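Side-chain contacts in glycerol-3-phosphate dehydrogenase [NAD(+)] 1 (Saccharomyces cerevisiae, PDB 4FGW), which catalyses the NAD-dependent interconversion of dihydroxyacetone phosphate and glycerol 3-phosphate, driving glycerol accumulation when yeast cells face hyperosmotic stress: residues S337-G340 with L341-C344; E327-K330 with E331-G335; K51-A54 with E55-G59; G43-G46 with T47-K51; Q294-A297 with G298-L302. All coordinates share one frame; numbering follows the deposited sequence.

Overall arrangement
Contacts 3 and 4 are successive parts of one helix, 44-59, of the NAD-binding Rossmann domain; they share K51 and their centres lie about 12 Å apart. Contact 4 is the end at the coenzyme loop, contact 3 the far end. Contacts 1, 2 and 5 belong to the helical C-terminal part. Contacts 1 and 2 touch, A338 N lying 3.0 Å from E329 OE2, and their centres are about 13 Å apart. Contact 5 stands about 19 Å from contact 1 and 21 Å from contact 4, centre to centre. By similarity, contacts 1 and 4 contribute NAD-binding residues, while D301 of contact 5 neighbours K152 and K245, the probable substrate-binding and proton-accepting lysines.

Contact 1. Residues S337-G340 with L341-C344; sequences SAQG and LITC
L341 meets A338 at the start of helix 340-354, a helix N-terminus in which the preceding loop lends its carbonyls to the first amides of the helix. The N of L341 donates to A338 O at 3.1 Å. Its branched side chain lies near the small methyl of A338 (CD1 to CB 4.4 Å) and packs on L250 of helix 235-257, a buried setting that suits leucine. I342 follows, its N bound to Q339 O at 2.8 Å through a bent bond of 136°. The isoleucine crosses the Q339 side chain at about a right angle, and its CD1 presses on the amide NE2 of Q339 at 3.2 Å, a tight approach. T343 brings a second main-chain donor to the same oxygen, T343 N to Q339 O at 3.2 Å and nearly straight (168°), with its hydroxyl adding a weak third. Q339, probably an NAD-binding residue, bends at chi2 (-51°), which turns its carboxamide back over this turn and sets OE1 2.8 Å from T343 OG1, although the angle is poor for a hydrogen bond. G340 offers its own N to OD1 of N311, a likely substrate-binding residue. C344 completes the turn: its N bonds G340 O at 3.0 Å, and its slim SG comes within 3.6 Å of that same G340 O.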
loop_
_atom_site.group_PDB
_atom_site.type_symbol
_atom_site.label_atom_id
_atom_site.label_comp_id
_atom_site.label_asym_id
_atom_site.label_seq_id
_atom_site.Cartn_x
_atom_site.Cartn_y
_atom_site.Cartn_z
ATOM N N SER A 337 -23.710 5.781 -5.770
ATOM C CA SER A 337 -22.741 6.557 -6.543
ATOM C C SER A 337 -21.283 6.263 -6.193
ATOM O O SER A 337 -20.967 5.958 -5.042
ATOM C CB SER A 337 -23.014 8.050 -6.384
ATOM O OG SER A 337 -24.341 8.382 -6.758
ATOM N N ALA A 338 -20.394 6.380 -7.196
ATOM C CA ALA A 338 -18.951 6.251 -7.023
ATOM C C ALA A 338 -18.463 7.674 -6.744
ATOM O O ALA A 338 -18.328 8.486 -7.660
ATOM C CB ALA A 338 -18.303 5.682 -8.281
ATOM N N GLN A 339 -18.244 7.984 -5.470
ATOM C CA GLN A 339 -17.911 9.344 -5.053
ATOM C C GLN A 339 -16.750 9.945 -5.839
ATOM O O GLN A 339 -16.786 11.115 -6.225
ATOM C CB GLN A 339 -17.601 9.379 -3.553
ATOM C CG GLN A 339 -18.359 10.452 -2.788
ATOM C CD GLN A 339 -18.234 11.822 -3.425
ATOM O OE1 GLN A 339 -17.269 12.547 -3.180
ATOM N NE2 GLN A 339 -19.211 12.183 -4.249
ATOM N N GLY A 340 -15.721 9.139 -6.066
ATOM C CA GLY A 340 -14.502 9.590 -6.741
ATOM C C GLY A 340 -14.737 10.357 -8.033
ATOM O O GLY A 340 -13.901 11.177 -8.426
ATOM N N LEU A 341 -15.879 10.091 -8.705
ATOM C CA LEU A 341 -16.315 10.752 -9.940
ATOM C C LEU A 341 -16.512 12.252 -9.694
ATOM O O LEU A 341 -16.104 13.065 -10.520
ATOM C CB LEU A 341 -17.635 10.117 -10.421
ATOM C CG LEU A 341 -17.612 9.158 -11.619
ATOM C CD1 LEU A 341 -16.521 8.128 -11.515
ATOM C CD2 LEU A 341 -18.929 8.429 -11.732
ATOM N N ILE A 342 -17.110 12.610 -8.541
ATOM C CA ILE A 342 -17.348 13.996 -8.137
ATOM C C ILE A 342 -16.040 14.609 -7.608
ATOM O O ILE A 342 -15.682 15.717 -8.004
ATOM C CB ILE A 342 -18.532 14.085 -7.124
ATOM C CG1 ILE A 342 -19.870 13.692 -7.792
ATOM C CG2 ILE A 342 -18.653 15.469 -6.490
ATOM C CD1 ILE A 342 -20.569 12.495 -7.151
ATOM N N THR A 343 -15.327 13.874 -6.738
ATOM C CA THR A 343 -14.075 14.305 -6.113
ATOM C C THR A 343 -12.998 14.724 -7.112
ATOM O O THR A 343 -12.406 15.788 -6.921
ATOM C CB THR A 343 -13.612 13.310 -5.045
ATOM O OG1 THR A 343 -14.730 12.978 -4.225
ATOM C CG2 THR A 343 -12.493 13.869 -4.166
ATOM N N CYS A 344 -12.781 13.936 -8.197
ATOM C CA CYS A 344 -11.782 14.287 -9.214
ATOM C C CYS A 344 -12.073 15.629 -9.907
ATOM O O CYS A 344 -11.130 16.335 -10.272
ATOM C CB CYS A 344 -11.527 13.153 -10.208
ATOM S SG CYS A 344 -12.835 12.906 -11.433
#

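Contact 2. Residues E327-K330 with E331-G335; sequences ECEK and ELLNG
E329 and L333, one helical turn apart, make the side-chain contact across this last part of helix 325-333. From CB, which heads away from residues 331-335, the glutamate sets CG opposite its backbone N (chi1 -162°), and there the methylene meets the CD1 methyl of L333 at 3.8 Å. The chain stays extended to CD, so the carboxylate travels clear of the leucine, and OE2 accepts a hydrogen bond from the N of A338 in the following loop. Glutamate suits the place: its aliphatic middle packs against leucine while its end holds a backbone amide. The leucine is also close to E329 O, with CB 3.5 Å from that oxygen, and L333 N donates to E329 O at 3.1 Å. One residue earlier, L332 N bonds C328 O at 3.2 Å, and L332 CG lies 3.7 Å from the same carbonyl. C328, L332 and L333 turn to helix 310-320, touching L317 or V314, whereas the charged K330 lies exposed. At N334 a positive phi of 46° ends the helical path. This is the C-terminal end of an amphipathic helix, whose apolar side lies on helix 310-320, near the likely substrate-binding R310.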
loop_
_atom_site.group_PDB
_atom_site.type_symbol
_atom_site.label_atom_id
_atom_site.label_comp_id
_atom_site.label_asym_id
_atom_site.label_seq_id
_atom_site.Cartn_x
_atom_site.Cartn_y
_atom_site.Cartn_z
ATOM N N GLU A 327 -22.894 5.964 -17.148
ATOM C CA GLU A 327 -23.506 4.836 -17.843
ATOM C C GLU A 327 -23.074 3.558 -17.107
ATOM O O GLU A 327 -23.892 2.660 -16.903
ATOM C CB GLU A 327 -23.034 4.807 -19.307
ATOM C CG GLU A 327 -23.897 3.959 -20.231
ATOM C CD GLU A 327 -23.738 4.188 -21.725
ATOM O OE1 GLU A 327 -24.580 3.666 -22.492
ATOM O OE2 GLU A 327 -22.786 4.893 -22.134
ATOM N N CYS A 328 -21.793 3.506 -16.676
ATOM C CA CYS A 328 -21.210 2.399 -15.916
ATOM C C CYS A 328 -21.696 2.394 -14.455
ATOM O O CYS A 328 -21.896 1.322 -13.884
ATOM C CB CYS A 328 -19.687 2.424 -16.009
ATOM S SG CYS A 328 -19.043 2.075 -17.667
ATOM N N GLU A 329 -21.911 3.589 -13.874
ATOM C CA GLU A 329 -22.399 3.827 -12.509
ATOM C C GLU A 329 -23.817 3.263 -12.341
ATOM O O GLU A 329 -24.114 2.651 -11.315
ATOM C CB GLU A 329 -22.377 5.340 -12.212
ATOM C CG GLU A 329 -22.435 5.710 -10.741
ATOM C CD GLU A 329 -22.390 7.201 -10.458
ATOM O OE1 GLU A 329 -23.198 7.948 -11.058
ATOM O OE2 GLU A 329 -21.582 7.619 -9.596
ATOM N N LYS A 330 -24.674 3.452 -13.360
ATOM C CA LYS A 330 -26.057 2.962 -13.393
ATOM C C LYS A 330 -26.095 1.429 -13.547
ATOM O O LYS A 330 -26.908 0.772 -12.892
ATOM C CB LYS A 330 -26.839 3.656 -14.538
ATOM C CG LYS A 330 -28.281 3.183 -14.732
ATOM C CD LYS A 330 -29.293 4.289 -14.490
ATOM C CE LYS A 330 -30.691 3.844 -14.836
ATOM N NZ LYS A 330 -31.676 4.942 -14.666
ATOM N N GLU A 331 -25.216 0.875 -14.413
ATOM C CA GLU A 331 -25.124 -0.553 -14.725
ATOM C C GLU A 331 -24.721 -1.441 -13.544
ATOM O O GLU A 331 -25.199 -2.573 -13.453
ATOM C CB GLU A 331 -24.184 -0.792 -15.921
ATOM C CG GLU A 331 -24.505 -2.056 -16.700
ATOM C CD GLU A 331 -23.496 -2.426 -17.766
ATOM O OE1 GLU A 331 -22.650 -3.311 -17.502
ATOM O OE2 GLU A 331 -23.560 -1.846 -18.874
ATOM N N LEU A 332 -23.846 -0.946 -12.654
ATOM C CA LEU A 332 -23.370 -1.750 -11.527
ATOM C C LEU A 332 -23.915 -1.330 -10.167
ATOM O O LEU A 332 -24.382 -2.188 -9.417
ATOM C CB LEU A 332 -21.822 -1.788 -11.466
ATOM C CG LEU A 332 -21.042 -2.129 -12.740
ATOM C CD1 LEU A 332 -19.659 -1.513 -12.698
ATOM C CD2 LEU A 332 -20.950 -3.633 -12.957
ATOM N N LEU A 333 -23.814 -0.031 -9.828
ATOM C CA LEU A 333 -24.170 0.473 -8.499
ATOM C C LEU A 333 -25.649 0.761 -8.245
ATOM O O LEU A 333 -26.014 1.068 -7.104
ATOM C CB LEU A 333 -23.296 1.684 -8.090
ATOM C CG LEU A 333 -21.858 1.804 -8.633
ATOM C CD1 LEU A 333 -21.242 3.113 -8.203
ATOM C CD2 LEU A 333 -20.974 0.656 -8.167
ATOM N N ASN A 334 -26.496 0.634 -9.284
ATOM C CA ASN A 334 -27.937 0.903 -9.258
ATOM C C ASN A 334 -28.347 2.229 -8.560
ATOM O O ASN A 334 -28.230 3.285 -9.185
ATOM C CB ASN A 334 -28.796 -0.351 -8.924
ATOM C CG ASN A 334 -29.019 -0.712 -7.465
ATOM O OD1 ASN A 334 -30.158 -0.899 -7.021
ATOM N ND2 ASN A 334 -27.953 -0.856 -6.692
ATOM N N GLY A 335 -28.734 2.177 -7.284
ATOM C CA GLY A 335 -29.129 3.355 -6.518
ATOM C C GLY A 335 -28.017 3.931 -5.666
ATOM O O GLY A 335 -28.290 4.540 -4.627
#

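Contact 3. Residues K51-A54 with E55-G59; sequences KVVA and ENCKG
K51 and E55, one turn apart on helix 44-59, lean across each other at a slant, forming an i to i+4 salt bridge. The lysine runs out straight and bends only at its last torsion (chi4 -81°), which swings NZ to within 2.8 Å of E55 OE2. The nitrogen approaches on the syn side of that oxygen, the side facing OE1. The aliphatic part of K51 takes part as well, with CG and CE each 3.4 Å from E55 OE2, so the lysine curls round the oxygen. E55 holds CG beside its own backbone N and 3.3 Å from K51 O, the carbonyl that E55 N bonds. Each charge has a second partner: K51 meets E191, and the other oxygen of E55 meets R224 and Y226. This network probably keeps the buried lysine charged. Elsewhere round the helix, the valine methyl V53 CG1 packs 4.1 Å from C57 SG, a compact apolar pair. N56 turns its ND2 to the carbonyls of L221 and H223. V53 and C57 face V37 of strand 35-40 and V68 of strand 67-71, V53 also touches helix 215-222, and the polar side is tied to the end of that helix, to H223, R224 and Y226 just after it, and to E191.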
loop_
_atom_site.group_PDB
_atom_site.type_symbol
_atom_site.label_atom_id
_atom_site.label_comp_id
_atom_site.label_asym_id
_atom_site.label_seq_id
_atom_site.Cartn_x
_atom_site.Cartn_y
_atom_site.Cartn_z
ATOM N N LYS A 51 -22.169 0.562 19.195
ATOM C CA LYS A 51 -22.026 -0.787 19.754
ATOM C C LYS A 51 -20.608 -0.933 20.334
ATOM O O LYS A 51 -20.451 -1.451 21.443
ATOM C CB LYS A 51 -22.294 -1.847 18.666
ATOM C CG LYS A 51 -22.127 -3.298 19.117
ATOM C CD LYS A 51 -22.237 -4.258 17.942
ATOM C CE LYS A 51 -22.009 -5.699 18.325
ATOM N NZ LYS A 51 -20.567 -6.034 18.430
ATOM N N VAL A 52 -19.590 -0.452 19.579
ATOM C CA VAL A 52 -18.164 -0.433 19.932
ATOM C C VAL A 52 -17.966 0.387 21.232
ATOM O O VAL A 52 -17.314 -0.084 22.174
ATOM C CB VAL A 52 -17.336 0.122 18.735
ATOM C CG1 VAL A 52 -15.930 0.558 19.148
ATOM C CG2 VAL A 52 -17.276 -0.887 17.590
ATOM N N VAL A 53 -18.567 1.593 21.277
ATOM C CA VAL A 53 -18.522 2.529 22.401
ATOM C C VAL A 53 -19.247 1.964 23.644
ATOM O O VAL A 53 -18.680 2.022 24.738
ATOM C CB VAL A 53 -18.994 3.941 21.958
ATOM C CG1 VAL A 53 -19.383 4.817 23.141
ATOM C CG2 VAL A 53 -17.923 4.630 21.113
ATOM N N ALA A 54 -20.453 1.366 23.472
ATOM C CA ALA A 54 -21.219 0.758 24.574
ATOM C C ALA A 54 -20.491 -0.423 25.225
ATOM O O ALA A 54 -20.593 -0.610 26.443
ATOM C CB ALA A 54 -22.606 0.338 24.106
ATOM N N GLU A 55 -19.753 -1.204 24.416
ATOM C CA GLU A 55 -18.949 -2.343 24.862
ATOM C C GLU A 55 -17.808 -1.864 25.765
ATOM O O GLU A 55 -17.540 -2.482 26.798
ATOM C CB GLU A 55 -18.372 -3.098 23.650
ATOM C CG GLU A 55 -19.337 -4.086 23.016
ATOM C CD GLU A 55 -18.942 -4.597 21.643
ATOM O OE1 GLU A 55 -17.744 -4.513 21.290
ATOM O OE2 GLU A 55 -19.836 -5.090 20.918
ATOM N N ASN A 56 -17.155 -0.750 25.375
ATOM C CA ASN A 56 -16.047 -0.151 26.114
ATOM C C ASN A 56 -16.474 0.592 27.375
ATOM O O ASN A 56 -15.723 0.581 28.351
ATOM C CB ASN A 56 -15.177 0.708 25.206
ATOM C CG ASN A 56 -14.318 -0.095 24.267
ATOM O OD1 ASN A 56 -13.753 -1.134 24.623
ATOM N ND2 ASN A 56 -14.168 0.388 23.051
ATOM N N CYS A 57 -17.673 1.218 27.368
ATOM C CA CYS A 57 -18.232 1.916 28.536
ATOM C C CYS A 57 -18.492 0.919 29.662
ATOM O O CYS A 57 -18.190 1.214 30.816
ATOM C CB CYS A 57 -19.488 2.700 28.168
ATOM S SG CYS A 57 -19.166 4.184 27.180
ATOM N N LYS A 58 -18.983 -0.286 29.306
ATOM C CA LYS A 58 -19.207 -1.405 30.223
ATOM C C LYS A 58 -17.845 -1.967 30.681
ATOM O O LYS A 58 -17.716 -2.408 31.824
ATOM C CB LYS A 58 -20.030 -2.505 29.526
ATOM C CG LYS A 58 -21.308 -2.894 30.267
ATOM C CD LYS A 58 -21.126 -4.137 31.133
ATOM C CE LYS A 58 -22.411 -4.525 31.824
ATOM N NZ LYS A 58 -22.217 -5.649 32.779
ATOM N N GLY A 59 -16.856 -1.921 29.781
ATOM C CA GLY A 59 -15.491 -2.384 30.013
ATOM C C GLY A 59 -14.629 -1.462 30.856
ATOM O O GLY A 59 -13.650 -1.918 31.455
#

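Contact 4. Residues G43-G46 with T47-K51; sequences GNWG and TTIAK
W45 swings its indole forward along the helix towards I49, CG standing opposite the backbone N (chi1 -161°), while T47 and T48 both place OG1 beside their own N (chi1 -47° and -54°), where the carbonyl four residues back can be reached. The I49 CD1 methyl sits over one face of the indole, 3.9 Å from the centroid of the six-membered ring, a CH-pi contact displaced towards the rim. T48 CG2 meets the same ring obliquely, at 3.8 Å from W45 CZ3, the two side chains crossing at about a right angle. The threonine hydroxyls turn to the backbone: OG1 of T47 lies 2.6 Å from G43 O, which also accepts T47 N at 3.0 Å, and T48 OG1 donates to N44 O at 2.7 Å. This is the glycine-rich turn of a Rossmann fold, with G43 at the N-cap of helix 44-59 and G41, G43 and G46 fitting the GxGxxG pattern, whose bare glycines let coenzyme and helix start approach closely. Threonine suits the turn, since one branch answers a carbonyl while the methyl packs against neighbours. By similarity G43 to G46 bind NAD(+), and W45 also packs on A185, another such residue. With G43 O gripped by two donors, the loop is probably held in shape, and the positive end of the helix dipole would favour the coenzyme's phosphates.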
loop_
_atom_site.group_PDB
_atom_site.type_symbol
_atom_site.label_atom_id
_atom_site.label_comp_id
_atom_site.label_asym_id
_atom_site.label_seq_id
_atom_site.Cartn_x
_atom_site.Cartn_y
_atom_site.Cartn_z
ATOM N N GLY A 43 -27.503 5.094 11.738
ATOM C CA GLY A 43 -27.425 4.336 10.490
ATOM C C GLY A 43 -26.490 3.141 10.593
ATOM O O GLY A 43 -26.272 2.611 11.687
ATOM N N ASN A 44 -25.953 2.716 9.458
ATOM C CA ASN A 44 -24.929 1.673 9.340
ATOM C C ASN A 44 -23.783 1.813 10.319
ATOM O O ASN A 44 -23.615 1.068 11.252
ATOM C CB ASN A 44 -24.311 1.805 7.957
ATOM C CG ASN A 44 -24.460 0.589 7.147
ATOM O OD1 ASN A 44 -24.315 0.611 5.945
ATOM N ND2 ASN A 44 -24.766 -0.490 7.794
ATOM N N TRP A 45 -22.981 2.809 10.029
ATOM C CA TRP A 45 -21.781 3.173 10.753
ATOM C C TRP A 45 -22.077 3.708 12.145
ATOM O O TRP A 45 -21.348 3.389 13.085
ATOM C CB TRP A 45 -20.939 4.138 9.896
ATOM C CG TRP A 45 -19.481 4.289 10.257
ATOM C CD1 TRP A 45 -18.718 5.406 10.078
ATOM C CD2 TRP A 45 -18.593 3.279 10.770
ATOM N NE1 TRP A 45 -17.420 5.164 10.464
ATOM C CE2 TRP A 45 -17.315 3.868 10.891
ATOM C CE3 TRP A 45 -18.758 1.940 11.162
ATOM C CZ2 TRP A 45 -16.211 3.166 11.383
ATOM C CZ3 TRP A 45 -17.657 1.236 11.625
ATOM C CH2 TRP A 45 -16.400 1.844 11.718
ATOM N N GLY A 46 -23.163 4.470 12.267
ATOM C CA GLY A 46 -23.635 5.051 13.518
ATOM C C GLY A 46 -23.955 4.027 14.589
ATOM O O GLY A 46 -23.493 4.172 15.724
ATOM N N THR A 47 -24.744 2.985 14.231
ATOM C CA THR A 47 -25.141 1.901 15.146
ATOM C C THR A 47 -23.927 1.052 15.524
ATOM O O THR A 47 -23.782 0.668 16.686
ATOM C CB THR A 47 -26.272 1.052 14.540
ATOM O OG1 THR A 47 -27.274 1.913 14.018
ATOM C CG2 THR A 47 -26.895 0.095 15.541
ATOM N N THR A 48 -23.061 0.769 14.534
ATOM C CA THR A 48 -21.841 -0.011 14.694
ATOM C C THR A 48 -20.881 0.682 15.669
ATOM O O THR A 48 -20.445 0.051 16.630
ATOM C CB THR A 48 -21.219 -0.313 13.321
ATOM O OG1 THR A 48 -22.200 -0.924 12.480
ATOM C CG2 THR A 48 -20.011 -1.215 13.423
ATOM N N ILE A 49 -20.592 1.979 15.449
ATOM C CA ILE A 49 -19.705 2.727 16.334
ATOM C C ILE A 49 -20.259 2.864 17.756
ATOM O O ILE A 49 -19.489 2.825 18.715
ATOM C CB ILE A 49 -19.141 4.031 15.694
ATOM C CG1 ILE A 49 -17.627 4.167 15.938
ATOM C CG2 ILE A 49 -19.891 5.289 16.123
ATOM C CD1 ILE A 49 -16.742 3.328 15.019
ATOM N N ALA A 50 -21.600 2.942 17.880
ATOM C CA ALA A 50 -22.325 3.026 19.147
ATOM C C ALA A 50 -22.243 1.704 19.921
ATOM O O ALA A 50 -22.231 1.723 21.151
ATOM C CB ALA A 50 -23.768 3.397 18.885
ATOM N N LYS A 51 -22.169 0.562 19.195
ATOM C CA LYS A 51 -22.026 -0.787 19.754
ATOM C C LYS A 51 -20.608 -0.933 20.334
ATOM O O LYS A 51 -20.451 -1.451 21.443
ATOM C CB LYS A 51 -22.294 -1.847 18.666
ATOM C CG LYS A 51 -22.127 -3.298 19.117
ATOM C CD LYS A 51 -22.237 -4.258 17.942
ATOM C CE LYS A 51 -22.009 -5.699 18.325
ATOM N NZ LYS A 51 -20.567 -6.034 18.430
#

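Contact 5. Residues Q294-A297 with G298-L302; sequences QESA and GVADL
S296 O accepts D301 N, five residues on, at 2.9 Å and almost in line with the carbonyl bond, which widens the start of helix 296-307 into a pi-type turn. G298, with phi -85° and psi -113°, makes the swerve, a backbone shape easiest for glycine, and its N bonds E295 O only weakly. The A300 methyl is small enough to rest 3.4 Å from S296 O. S296 sends OG, placed opposite its backbone N, to the amide of A182, and A300 CB is 4.2 Å from S296 OG. This widened helix start lies in the helical C-terminal part of the enzyme, beside the active site: D301 forms a salt bridge through OD2 with K152, a likely substrate-binding residue, and touches K245, the probable proton acceptor. D301 sets CG opposite its N (chi1 -151°), with CB 3.4 Å from A297 O. A water bridges the two residues, donating to the same D301 OD2 at 2.7 Å and to A297 O at 2.9 Å. E295 holds S230 through OE1, and V299 and A300 pack on R270 of the second subunit, which also bonds Q294 O.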
loop_
_atom_site.group_PDB
_atom_site.type_symbol
_atom_site.label_atom_id
_atom_site.label_comp_id
_atom_site.label_asym_id
_atom_site.label_seq_id
_atom_site.Cartn_x
_atom_site.Cartn_y
_atom_site.Cartn_z
ATOM N N GLN A 294 1.803 5.364 7.747
ATOM C CA GLN A 294 1.796 4.598 9.005
ATOM C C GLN A 294 0.408 4.216 9.489
ATOM O O GLN A 294 0.289 3.266 10.262
ATOM C CB GLN A 294 2.474 5.382 10.139
ATOM C CG GLN A 294 3.962 5.647 9.953
ATOM C CD GLN A 294 4.616 6.308 11.146
ATOM O OE1 GLN A 294 5.837 6.276 11.291
ATOM N NE2 GLN A 294 3.842 6.935 12.026
ATOM N N GLU A 295 -0.636 4.983 9.099
ATOM C CA GLU A 295 -1.987 4.785 9.626
ATOM C C GLU A 295 -2.997 4.110 8.709
ATOM O O GLU A 295 -2.871 4.166 7.477
ATOM C CB GLU A 295 -2.550 6.106 10.216
ATOM C CG GLU A 295 -1.623 6.823 11.201
ATOM C CD GLU A 295 -1.200 6.070 12.449
ATOM O OE1 GLU A 295 -1.955 5.179 12.896
ATOM O OE2 GLU A 295 -0.125 6.391 13.001
ATOM N N SER A 296 -4.018 3.477 9.339
ATOM C CA SER A 296 -5.123 2.796 8.668
ATOM C C SER A 296 -5.850 3.746 7.718
ATOM O O SER A 296 -6.178 3.369 6.595
ATOM C CB SER A 296 -6.096 2.217 9.692
ATOM O OG SER A 296 -7.115 1.464 9.052
ATOM N N ALA A 297 -6.062 4.990 8.170
ATOM C CA ALA A 297 -6.718 6.059 7.425
ATOM C C ALA A 297 -5.988 6.374 6.116
ATOM O O ALA A 297 -6.640 6.722 5.135
ATOM C CB ALA A 297 -6.787 7.299 8.284
ATOM N N GLY A 298 -4.661 6.214 6.118
ATOM C CA GLY A 298 -3.804 6.455 4.969
ATOM C C GLY A 298 -3.700 5.272 4.035
ATOM O O GLY A 298 -4.688 4.896 3.403
ATOM N N VAL A 299 -2.491 4.680 3.965
ATOM C CA VAL A 299 -2.113 3.551 3.110
ATOM C C VAL A 299 -3.114 2.365 3.092
ATOM O O VAL A 299 -3.483 1.899 2.006
ATOM C CB VAL A 299 -0.630 3.123 3.349
ATOM C CG1 VAL A 299 -0.435 2.430 4.702
ATOM C CG2 VAL A 299 -0.110 2.247 2.211
ATOM N N ALA A 300 -3.560 1.898 4.278
ATOM C CA ALA A 300 -4.485 0.758 4.385
ATOM C C ALA A 300 -5.837 1.067 3.721
ATOM O O ALA A 300 -6.349 0.241 2.953
ATOM C CB ALA A 300 -4.678 0.356 5.843
ATOM N N ASP A 301 -6.372 2.281 3.950
ATOM C CA ASP A 301 -7.635 2.669 3.336
ATOM C C ASP A 301 -7.519 2.782 1.823
ATOM O O ASP A 301 -8.442 2.392 1.105
ATOM C CB ASP A 301 -8.228 3.924 3.978
ATOM C CG ASP A 301 -9.741 3.958 3.911
ATOM O OD1 ASP A 301 -10.336 2.958 3.476
ATOM O OD2 ASP A 301 -10.327 4.985 4.293
ATOM N N LEU A 302 -6.356 3.250 1.344
ATOM C CA LEU A 302 -6.054 3.324 -0.083
ATOM C C LEU A 302 -6.020 1.900 -0.692
ATOM O O LEU A 302 -6.659 1.656 -1.712
ATOM C CB LEU A 302 -4.709 4.043 -0.295
ATOM C CG LEU A 302 -4.253 4.242 -1.747
ATOM C CD1 LEU A 302 -5.166 5.230 -2.485
ATOM C CD2 LEU A 302 -2.812 4.697 -1.809
HETATM O O HOH W 1 -9.434 7.151 5.589
#